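Local coordinates for penicillin binding protein 2X (Streptococcus thermophilus, PDB 5U47) that probably cross-links the peptides of adjacent glycan strands in septal cell-wall peptidoglycan and is inactivated by beta-lactams that acylate its active site, at residues 343-353 / 472-483. The protein carries 1 engineered substitution. Residues are numbered along the deposited sequence; the frame is centred on the assembly and turned at random.
Sequences RTMSFAQGFSY and YMISVGTDPEFG. With ACT (acetate ion), chain D.
Phe482 is the main bump of this contact: its ring fills a hollow walled by Gln349, Met345, Arg343 and Tyr353. Gln349 forms one wall, with CB 4.0 Å from the Phe482 ring centroid and 13° off the normal, a CH-pi contact; its chain then runs on past the rim, bringing Gln349 NE2 to 3.2 Å from Phe482 CE2. A nearly straight bond from Ser346 N to Gln349 OE1 holds the amide there. Glu481 CG covers the opposite face, offset toward the rim. At the far rim Met345 CG comes within 3.6 Å of Phe482 CE1, and Met345 SD, 4.9 Å from the ring centroid, makes an oblique Met-aromatic contact. Phe482 CE1 sits over one face of the poorly ordered Arg343 guanidinium, the planes tilted rather than stacked; Arg343 NH1 forms a salt bridge to Glu481 OE2 (3.2 Å), its hydrogen bond weak. Asp479 OD1 accepts from Glu481 N, an Asx turn, and from Phe482 N, completing an Asx motif.

In the transpeptidase domain, helix 347-352 thus packs on helix 463-478 and the turn after it; the local axes approach to 8.6 Å at -58°. The backbones come closest at Ser352, its CA 4.2 Å from Val476 CA; Ser352 OG fits against Ser475 CB, and a water links Ala348 O, Ser352 OG and Tyr472 O. With CG anti to the backbone N (chi1 177°), Phe351 meets Met473 CG at its ring edge (Phe351 CE2, 3.5 Å) and Val476 CG2 obliquely; Met473 also touches Lys505, probably of the active-site KSG motif.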
loop_
_atom_site.group_PDB
_atom_site.type_symbol
_atom_site.label_atom_id
_atom_site.label_comp_id
_atom_site.label_asym_id
_atom_site.label_seq_id
_atom_site.Cartn_x
_atom_site.Cartn_y
_atom_site.Cartn_z
ATOM N N ARG A 343 23.057 26.551 -24.085
ATOM C CA ARG A 343 24.338 26.538 -23.377
ATOM C C ARG A 343 25.028 25.170 -23.455
ATOM O O ARG A 343 24.375 24.132 -23.628
ATOM C CB ARG A 343 24.133 26.974 -21.916
ATOM C CG ARG A 343 25.357 26.861 -21.003
ATOM C CD ARG A 343 25.133 27.521 -19.646
ATOM N NE ARG A 343 23.849 27.147 -19.037
ATOM C CZ ARG A 343 23.450 27.521 -17.821
ATOM N NH1 ARG A 343 24.240 28.245 -17.031
ATOM N NH2 ARG A 343 22.255 27.136 -17.379
ATOM N N THR A 344 26.354 25.199 -23.336
ATOM C CA THR A 344 27.179 24.003 -23.361
ATOM C C THR A 344 27.335 23.520 -21.926
ATOM O O THR A 344 27.662 24.305 -21.036
ATOM C CB THR A 344 28.551 24.282 -24.000
ATOM O OG1 THR A 344 28.354 24.773 -25.325
ATOM C CG2 THR A 344 29.403 23.021 -24.063
ATOM N N MET A 345 27.076 22.232 -21.708
ATOM C CA MET A 345 27.147 21.634 -20.381
ATOM C C MET A 345 27.794 20.275 -20.355
ATOM O O MET A 345 27.784 19.538 -21.328
ATOM C CB MET A 345 25.736 21.405 -19.834
ATOM C CG MET A 345 24.992 22.633 -19.376
ATOM S SD MET A 345 23.311 22.186 -18.904
ATOM C CE MET A 345 22.582 21.885 -20.515
ATOM N N SER A 346 28.323 19.960 -19.185
ATOM C CA SER A 346 28.838 18.641 -18.862
ATOM C C SER A 346 27.594 17.734 -18.754
ATOM O O SER A 346 26.497 18.247 -18.553
ATOM C CB SER A 346 29.535 18.744 -17.505
ATOM O OG SER A 346 29.950 17.514 -17.001
ATOM N N PHE A 347 27.727 16.416 -18.910
ATOM C CA PHE A 347 26.556 15.536 -18.744
ATOM C C PHE A 347 26.095 15.515 -17.292
ATOM O O PHE A 347 24.896 15.371 -17.018
ATOM C CB PHE A 347 26.801 14.114 -19.259
ATOM C CG PHE A 347 26.722 13.997 -20.755
ATOM C CD1 PHE A 347 25.486 13.912 -21.388
ATOM C CD2 PHE A 347 27.869 13.982 -21.531
ATOM C CE1 PHE A 347 25.395 13.808 -22.767
ATOM C CE2 PHE A 347 27.786 13.885 -22.916
ATOM C CZ PHE A 347 26.546 13.798 -23.535
ATOM N N ALA A 348 27.045 15.671 -16.367
ATOM C CA ALA A 348 26.718 15.705 -14.933
ATOM C C ALA A 348 25.887 16.953 -14.646
ATOM O O ALA A 348 24.904 16.909 -13.886
ATOM C CB ALA A 348 27.989 15.708 -14.099
ATOM N N GLN A 349 26.307 18.062 -15.260
ATOM C CA GLN A 349 25.613 19.341 -15.133
ATOM C C GLN A 349 24.220 19.263 -15.745
ATOM O O GLN A 349 23.273 19.742 -15.156
ATOM C CB GLN A 349 26.422 20.483 -15.778
ATOM C CG GLN A 349 27.684 20.864 -15.009
ATOM C CD GLN A 349 28.566 21.846 -15.766
ATOM O OE1 GLN A 349 28.535 21.906 -16.997
ATOM N NE2 GLN A 349 29.365 22.618 -15.030
ATOM N N GLY A 350 24.104 18.659 -16.925
ATOM C CA GLY A 350 22.805 18.478 -17.568
ATOM C C GLY A 350 21.875 17.629 -16.706
ATOM O O GLY A 350 20.647 17.826 -16.708
ATOM N N PHE A 351 22.447 16.679 -15.969
ATOM C CA PHE A 351 21.642 15.861 -15.049
ATOM C C PHE A 351 21.159 16.756 -13.918
ATOM O O PHE A 351 19.982 16.735 -13.574
ATOM C CB PHE A 351 22.425 14.673 -14.492
ATOM C CG PHE A 351 21.644 13.842 -13.492
ATOM C CD1 PHE A 351 20.663 12.951 -13.916
ATOM C CD2 PHE A 351 21.896 13.941 -12.136
ATOM C CE1 PHE A 351 19.942 12.187 -12.997
ATOM C CE2 PHE A 351 21.181 13.180 -11.214
ATOM C CZ PHE A 351 20.203 12.306 -11.648
ATOM N N SER A 352 22.060 17.581 -13.385
ATOM C CA SER A 352 21.702 18.494 -12.302
ATOM C C SER A 352 20.628 19.478 -12.750
ATOM O O SER A 352 19.706 19.792 -11.997
ATOM C CB SER A 352 22.942 19.237 -11.784
ATOM O OG SER A 352 23.831 18.336 -11.135
ATOM N N TYR A 353 20.761 19.909 -14.003
ATOM C CA TYR A 353 19.891 20.875 -14.647
ATOM C C TYR A 353 18.590 20.280 -15.163
ATOM O O TYR A 353 17.697 21.008 -15.594
ATOM C CB TYR A 353 20.695 21.481 -15.819
ATOM C CG TYR A 353 20.122 22.691 -16.501
ATOM C CD1 TYR A 353 20.220 23.944 -15.908
ATOM C CD2 TYR A 353 19.554 22.606 -17.781
ATOM C CE1 TYR A 353 19.729 25.076 -16.533
ATOM C CE2 TYR A 353 19.063 23.744 -18.428
ATOM C CZ TYR A 353 19.153 24.972 -17.789
ATOM O OH TYR A 353 18.686 26.121 -18.391
ATOM N N TYR A 472 25.920 11.848 -8.014
ATOM C CA TYR A 472 25.532 12.865 -9.011
ATOM C C TYR A 472 24.255 13.584 -8.574
ATOM O O TYR A 472 24.100 14.782 -8.805
ATOM C CB TYR A 472 25.355 12.274 -10.423
ATOM C CG TYR A 472 26.646 11.802 -11.059
ATOM C CD1 TYR A 472 27.690 12.687 -11.284
ATOM C CD2 TYR A 472 26.807 10.488 -11.484
ATOM C CE1 TYR A 472 28.879 12.273 -11.876
ATOM C CE2 TYR A 472 27.987 10.067 -12.068
ATOM C CZ TYR A 472 29.015 10.966 -12.263
ATOM O OH TYR A 472 30.182 10.552 -12.849
ATOM N N MET A 473 23.362 12.854 -7.916
ATOM C CA MET A 473 22.099 13.427 -7.408
ATOM C C MET A 473 22.273 14.453 -6.273
ATOM O O MET A 473 21.350 15.224 -5.995
ATOM C CB MET A 473 21.137 12.308 -6.981
ATOM C CG MET A 473 20.510 11.565 -8.146
ATOM S SD MET A 473 19.630 10.061 -7.657
ATOM C CE MET A 473 18.162 10.743 -6.898
ATOM N N ILE A 474 23.425 14.469 -5.604
ATOM C CA ILE A 474 23.683 15.489 -4.576
ATOM C C ILE A 474 23.724 16.871 -5.250
ATOM O O ILE A 474 23.168 17.860 -4.731
ATOM C CB ILE A 474 25.014 15.242 -3.822
ATOM C CG1 ILE A 474 24.925 13.976 -2.950
ATOM C CG2 ILE A 474 25.399 16.452 -2.967
ATOM C CD1 ILE A 474 26.241 13.565 -2.325
ATOM N N SER A 475 24.371 16.928 -6.412
ATOM C CA SER A 475 24.523 18.189 -7.149
ATOM C C SER A 475 23.216 18.795 -7.619
ATOM O O SER A 475 23.131 20.006 -7.799
ATOM C CB SER A 475 25.502 18.041 -8.322
ATOM O OG SER A 475 26.783 17.705 -7.835
ATOM N N VAL A 476 22.197 17.972 -7.831
ATOM C CA VAL A 476 20.890 18.511 -8.185
ATOM C C VAL A 476 20.491 19.539 -7.119
ATOM O O VAL A 476 19.875 20.556 -7.423
ATOM C CB VAL A 476 19.825 17.394 -8.247
ATOM C CG1 VAL A 476 18.436 17.991 -8.423
ATOM C CG2 VAL A 476 20.141 16.423 -9.373
ATOM N N GLY A 477 20.836 19.241 -5.865
ATOM C CA GLY A 477 20.543 20.109 -4.742
ATOM C C GLY A 477 21.612 21.154 -4.418
ATOM O O GLY A 477 21.268 22.276 -4.009
ATOM N N THR A 478 22.891 20.818 -4.640
ATOM C CA THR A 478 24.005 21.691 -4.233
ATOM C C THR A 478 24.662 22.620 -5.274
ATOM O O THR A 478 25.319 23.588 -4.884
ATOM C CB THR A 478 25.149 20.844 -3.629
ATOM O OG1 THR A 478 25.669 19.940 -4.615
ATOM C CG2 THR A 478 24.655 20.071 -2.418
ATOM N N ASP A 479 24.478 22.340 -6.563
ATOM C CA ASP A 479 25.110 23.125 -7.625
ATOM C C ASP A 479 24.419 24.498 -7.802
ATOM O O ASP A 479 23.319 24.566 -8.354
ATOM C CB ASP A 479 25.100 22.320 -8.928
ATOM C CG ASP A 479 25.986 22.929 -10.011
ATOM O OD1 ASP A 479 26.084 24.173 -10.091
ATOM O OD2 ASP A 479 26.569 22.145 -10.797
ATOM N N PRO A 480 25.076 25.596 -7.359
ATOM C CA PRO A 480 24.413 26.900 -7.450
ATOM C C PRO A 480 24.121 27.392 -8.856
ATOM O O PRO A 480 23.281 28.268 -9.028
ATOM C CB PRO A 480 25.405 27.858 -6.751
ATOM C CG PRO A 480 26.273 26.961 -5.936
ATOM C CD PRO A 480 26.420 25.737 -6.782
ATOM N N GLU A 481 24.795 26.837 -9.850
ATOM C CA GLU A 481 24.582 27.278 -11.210
ATOM C C GLU A 481 23.567 26.394 -11.936
ATOM O O GLU A 481 22.643 26.902 -12.578
ATOM C CB GLU A 481 25.919 27.277 -11.953
ATOM C CG GLU A 481 25.885 27.890 -13.347
ATOM C CD GLU A 481 25.519 29.365 -13.355
ATOM O OE1 GLU A 481 25.836 30.093 -12.381
ATOM O OE2 GLU A 481 24.924 29.801 -14.359
ATOM N N PHE A 482 23.732 25.079 -11.802
ATOM C CA PHE A 482 22.927 24.116 -12.549
ATOM C C PHE A 482 21.862 23.347 -11.803
ATOM O O PHE A 482 20.917 22.908 -12.433
ATOM C CB PHE A 482 23.859 23.108 -13.253
ATOM C CG PHE A 482 24.785 23.753 -14.246
ATOM C CD1 PHE A 482 24.325 24.099 -15.510
ATOM C CD2 PHE A 482 26.105 24.038 -13.912
ATOM C CE1 PHE A 482 25.159 24.718 -16.427
ATOM C CE2 PHE A 482 26.949 24.660 -14.832
ATOM C CZ PHE A 482 26.475 24.994 -16.089
ATOM N N GLY A 483 21.994 23.196 -10.487
ATOM C CA GLY A 483 21.045 22.391 -9.714
ATOM C C GLY A 483 19.631 22.936 -9.677
ATOM O O GLY A 483 19.407 24.059 -9.224
HETATM C C ACT D . 28.249 21.097 -6.758
HETATM O O ACT D . 28.065 19.951 -7.214
HETATM O OXT ACT D . 27.889 21.409 -5.601
HETATM C CH3 ACT D . 28.934 22.120 -7.624
HETATM O O HOH W 1 25.222 15.673 -11.384
HETATM O O HOH W 2 26.240 19.589 -11.450
#